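Local coordinates for cytochrome c-550-like protein (Thermosynechococcus elongatus, PDB 4LJI), which probably carries electrons as a low-potential cytochrome c with one covalently bound heme c, and can partially replace cytochrome c-550, at residues A84-P89 against Y99-V104. Residues are numbered along the deposited sequence; the frame is centred on the assembly and turned at random.
With HEC (heme c), chain C.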
loop_
_atom_site.group_PDB
_atom_site.type_symbol
_atom_site.label_atom_id
_atom_site.label_comp_id
_atom_site.label_asym_id
_atom_site.label_seq_id
_atom_site.Cartn_x
_atom_site.Cartn_y
_atom_site.Cartn_z
ATOM N N ALA A 84 -14.712 -12.435 -6.163
ATOM C CA ALA A 84 -14.480 -13.798 -5.690
ATOM C C ALA A 84 -12.998 -14.040 -5.489
ATOM O O ALA A 84 -12.614 -14.853 -4.655
ATOM C CB ALA A 84 -15.017 -14.793 -6.637
ATOM N N PHE A 85 -12.184 -13.335 -6.263
ATOM C CA PHE A 85 -10.743 -13.491 -6.150
ATOM C C PHE A 85 -10.308 -12.862 -4.844
ATOM O O PHE A 85 -9.584 -13.468 -4.059
ATOM C CB PHE A 85 -9.988 -12.847 -7.320
ATOM C CG PHE A 85 -8.514 -12.890 -7.148
ATOM C CD1 PHE A 85 -7.801 -14.048 -7.456
ATOM C CD2 PHE A 85 -7.851 -11.788 -6.640
ATOM C CE1 PHE A 85 -6.423 -14.088 -7.262
ATOM C CE2 PHE A 85 -6.482 -11.807 -6.447
ATOM C CZ PHE A 85 -5.770 -12.976 -6.771
ATOM N N GLN A 86 -10.803 -11.664 -4.581
ATOM C CA GLN A 86 -10.313 -10.935 -3.424
ATOM C C GLN A 86 -10.752 -11.580 -2.115
ATOM O O GLN A 86 -10.085 -11.451 -1.085
ATOM C CB GLN A 86 -10.686 -9.461 -3.491
ATOM C CG GLN A 86 -9.474 -8.613 -3.045
ATOM C CD GLN A 86 -8.272 -8.878 -3.902
ATOM O OE1 GLN A 86 -8.362 -8.855 -5.116
ATOM N NE2 GLN A 86 -7.120 -9.126 -3.275
ATOM N N ARG A 87 -11.883 -12.278 -2.159
ATOM C CA ARG A 87 -12.350 -12.946 -0.946
ATOM C C ARG A 87 -11.435 -14.112 -0.567
ATOM O O ARG A 87 -11.263 -14.442 0.630
ATOM C CB ARG A 87 -13.786 -13.413 -1.154
ATOM C CG ARG A 87 -14.796 -12.268 -1.177
ATOM C CD ARG A 87 -14.876 -11.560 0.155
ATOM N NE ARG A 87 -15.950 -10.583 0.181
ATOM C CZ ARG A 87 -15.888 -9.399 0.772
ATOM N NH1 ARG A 87 -14.780 -9.000 1.404
ATOM N NH2 ARG A 87 -16.943 -8.601 0.713
ATOM N N SER A 88 -10.867 -14.750 -1.581
ATOM C CA SER A 88 -9.986 -15.898 -1.388
ATOM C C SER A 88 -9.001 -15.981 -2.544
ATOM O O SER A 88 -9.262 -16.666 -3.524
ATOM C CB SER A 88 -10.800 -17.194 -1.343
ATOM O OG SER A 88 -9.959 -18.292 -1.007
ATOM N N PRO A 89 -7.863 -15.256 -2.447
ATOM C CA PRO A 89 -6.959 -15.224 -3.611
ATOM C C PRO A 89 -6.405 -16.581 -4.029
ATOM O O PRO A 89 -6.046 -17.401 -3.176
ATOM C CB PRO A 89 -5.840 -14.270 -3.151
ATOM C CG PRO A 89 -6.546 -13.344 -2.186
ATOM C CD PRO A 89 -7.500 -14.246 -1.437
ATOM N N TYR A 99 -1.268 -16.964 -0.901
ATOM C CA TYR A 99 -1.145 -16.174 0.313
ATOM C C TYR A 99 -0.263 -14.953 0.025
ATOM O O TYR A 99 0.150 -14.225 0.931
ATOM C CB TYR A 99 -0.548 -17.017 1.437
ATOM C CG TYR A 99 -1.191 -18.374 1.576
ATOM C CD1 TYR A 99 -2.295 -18.554 2.391
ATOM C CD2 TYR A 99 -0.702 -19.469 0.878
ATOM C CE1 TYR A 99 -2.889 -19.788 2.518
ATOM C CE2 TYR A 99 -1.292 -20.706 0.993
ATOM C CZ TYR A 99 -2.383 -20.862 1.817
ATOM O OH TYR A 99 -2.972 -22.107 1.935
ATOM N N SER A 100 0.020 -14.736 -1.252
ATOM C CA SER A 100 0.935 -13.656 -1.669
ATOM C C SER A 100 0.213 -12.323 -1.938
ATOM O O SER A 100 0.841 -11.265 -1.991
ATOM C CB SER A 100 1.672 -14.075 -2.936
ATOM O OG SER A 100 2.376 -15.286 -2.727
ATOM N N CYS A 101 -1.093 -12.390 -2.153
ATOM C CA CYS A 101 -1.917 -11.202 -2.346
ATOM C C CYS A 101 -2.664 -10.977 -1.031
ATOM O O CYS A 101 -2.441 -11.709 -0.070
ATOM C CB CYS A 101 -2.881 -11.427 -3.544
ATOM S SG CYS A 101 -3.973 -10.055 -4.105
ATOM N N ARG A 102 -3.538 -9.978 -0.980
ATOM C CA ARG A 102 -4.189 -9.552 0.255
ATOM C C ARG A 102 -5.622 -10.053 0.245
ATOM O O ARG A 102 -6.442 -9.600 -0.556
ATOM C CB ARG A 102 -4.182 -8.022 0.359
ATOM C CG ARG A 102 -4.817 -7.466 1.601
ATOM C CD ARG A 102 -4.310 -8.180 2.832
ATOM N NE ARG A 102 -4.619 -7.421 4.037
ATOM C CZ ARG A 102 -3.783 -6.550 4.594
ATOM N NH1 ARG A 102 -4.146 -5.887 5.686
ATOM N NH2 ARG A 102 -2.589 -6.346 4.056
ATOM N N ARG A 103 -5.919 -11.002 1.114
ATOM C CA ARG A 103 -7.274 -11.508 1.226
ATOM C C ARG A 103 -8.118 -10.418 1.886
ATOM O O ARG A 103 -7.654 -9.750 2.819
ATOM C CB ARG A 103 -7.226 -12.765 2.080
ATOM C CG ARG A 103 -8.365 -13.716 1.902
ATOM C CD ARG A 103 -7.855 -15.138 2.100
ATOM N NE ARG A 103 -8.908 -16.123 1.869
ATOM C CZ ARG A 103 -8.698 -17.431 1.756
ATOM N NH1 ARG A 103 -7.466 -17.922 1.840
ATOM N NH2 ARG A 103 -9.717 -18.247 1.546
ATOM N N VAL A 104 -9.354 -10.216 1.433
ATOM C CA VAL A 104 -10.160 -9.172 2.021
ATOM C C VAL A 104 -11.445 -9.809 2.577
ATOM O O VAL A 104 -12.287 -10.291 1.832
ATOM C CB VAL A 104 -10.495 -8.083 1.022
ATOM C CG1 VAL A 104 -11.393 -7.059 1.647
ATOM C CG2 VAL A 104 -9.213 -7.390 0.553
HETATM FE FE HEC C . -2.877 -8.515 -5.269
HETATM C CHA HEC C . -2.523 -10.879 -7.760
HETATM C CHB HEC C . -5.897 -7.522 -6.606
HETATM C CHC HEC C . -3.401 -6.319 -2.571
HETATM C CHD HEC C . 0.264 -9.081 -4.207
HETATM N NA HEC C . -3.968 -9.026 -6.868
HETATM C C1A HEC C . -3.648 -10.070 -7.735
HETATM C C2A HEC C . -4.694 -10.158 -8.735
HETATM C C3A HEC C . -5.618 -9.214 -8.406
HETATM C C4A HEC C . -5.216 -8.541 -7.245
HETATM C CMA HEC C . -6.908 -8.950 -9.137
HETATM C CAA HEC C . -4.760 -11.106 -9.933
HETATM C CBA HEC C . -3.978 -10.525 -11.138
HETATM C CGA HEC C . -4.010 -11.390 -12.374
HETATM O O1A HEC C . -4.706 -12.443 -12.435
HETATM O O2A HEC C . -3.323 -11.039 -13.388
HETATM N NB HEC C . -4.350 -7.155 -4.690
HETATM C C1B HEC C . -5.498 -6.965 -5.369
HETATM C C2B HEC C . -6.268 -5.997 -4.694
HETATM C C3B HEC C . -5.624 -5.656 -3.530
HETATM C C4B HEC C . -4.360 -6.409 -3.571
HETATM C CMB HEC C . -7.629 -5.505 -5.135
HETATM C CAB HEC C . -6.043 -4.681 -2.494
HETATM C CBB HEC C . -7.165 -5.110 -1.803
HETATM N NC HEC C . -1.768 -7.814 -3.678
HETATM C C1C HEC C . -2.182 -6.954 -2.695
HETATM C C2C HEC C . -1.066 -6.673 -1.897
HETATM C C3C HEC C . -0.024 -7.447 -2.338
HETATM C C4C HEC C . -0.466 -8.188 -3.469
HETATM C CMC HEC C . -1.056 -5.711 -0.718
HETATM C CAC HEC C . 1.362 -7.410 -1.772
HETATM C CBC HEC C . 1.598 -7.765 -0.489
HETATM N ND HEC C . -1.440 -9.722 -5.877
HETATM C C1D HEC C . -0.254 -9.841 -5.263
HETATM C C2D HEC C . 0.524 -10.908 -5.891
HETATM C C3D HEC C . -0.231 -11.405 -6.891
HETATM C C4D HEC C . -1.466 -10.635 -6.881
HETATM C CMD HEC C . 1.923 -11.342 -5.500
HETATM C CAD HEC C . 0.135 -12.544 -7.803
HETATM C CBD HEC C . -0.586 -13.794 -7.256
HETATM C CGD HEC C . -0.384 -15.220 -7.733
HETATM O O1D HEC C . -0.255 -15.526 -8.950
HETATM O O2D HEC C . -0.380 -16.127 -6.864
#
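On the cysteine-ligated side of the heme c site, F85 and Q86 of helix 79-87 meet C101, the axial ligand paired with H51, and illustrate a second shell that is likely to hold the ligand-bearing loop. C101 SG binds the heme iron at 2.2 Å, with SG anti to the backbone N (chi1 -176°), which directs the sulfur to the iron, and F85 presents its ring edge to the sulfur, with CE2 3.9 Å from SG. Q86 sits beside the ligand: its NE2 donates to R102 O at 2.8 Å, the acceptor lying in the amide plane, and points a longer N-H contact at the sulfur, whose modelled place is less sure. Q86 OE1 lies 3.2 Å from heme CHB. With an alanine in place of Q86, R102 O is likely to lose this donor and a gap to open beside the sulfur and the porphyrin edge. The chain itself is fastened by V104 N, which donates a nearly straight hydrogen bond to Q86 O, 2.9 Å. Further out, R87 NH1 reaches V104 O at 2.8 Å, coming from above the carbonyl plane; R103 NE donates a hydrogen bond to R87 O at 3.1 Å, and R103 CG packs on P89 CD. The contact thus ties helix 79-87 and the residues after it to the loop that carries C101, with L114 of helix 111-127 against Q86, R87 and V104.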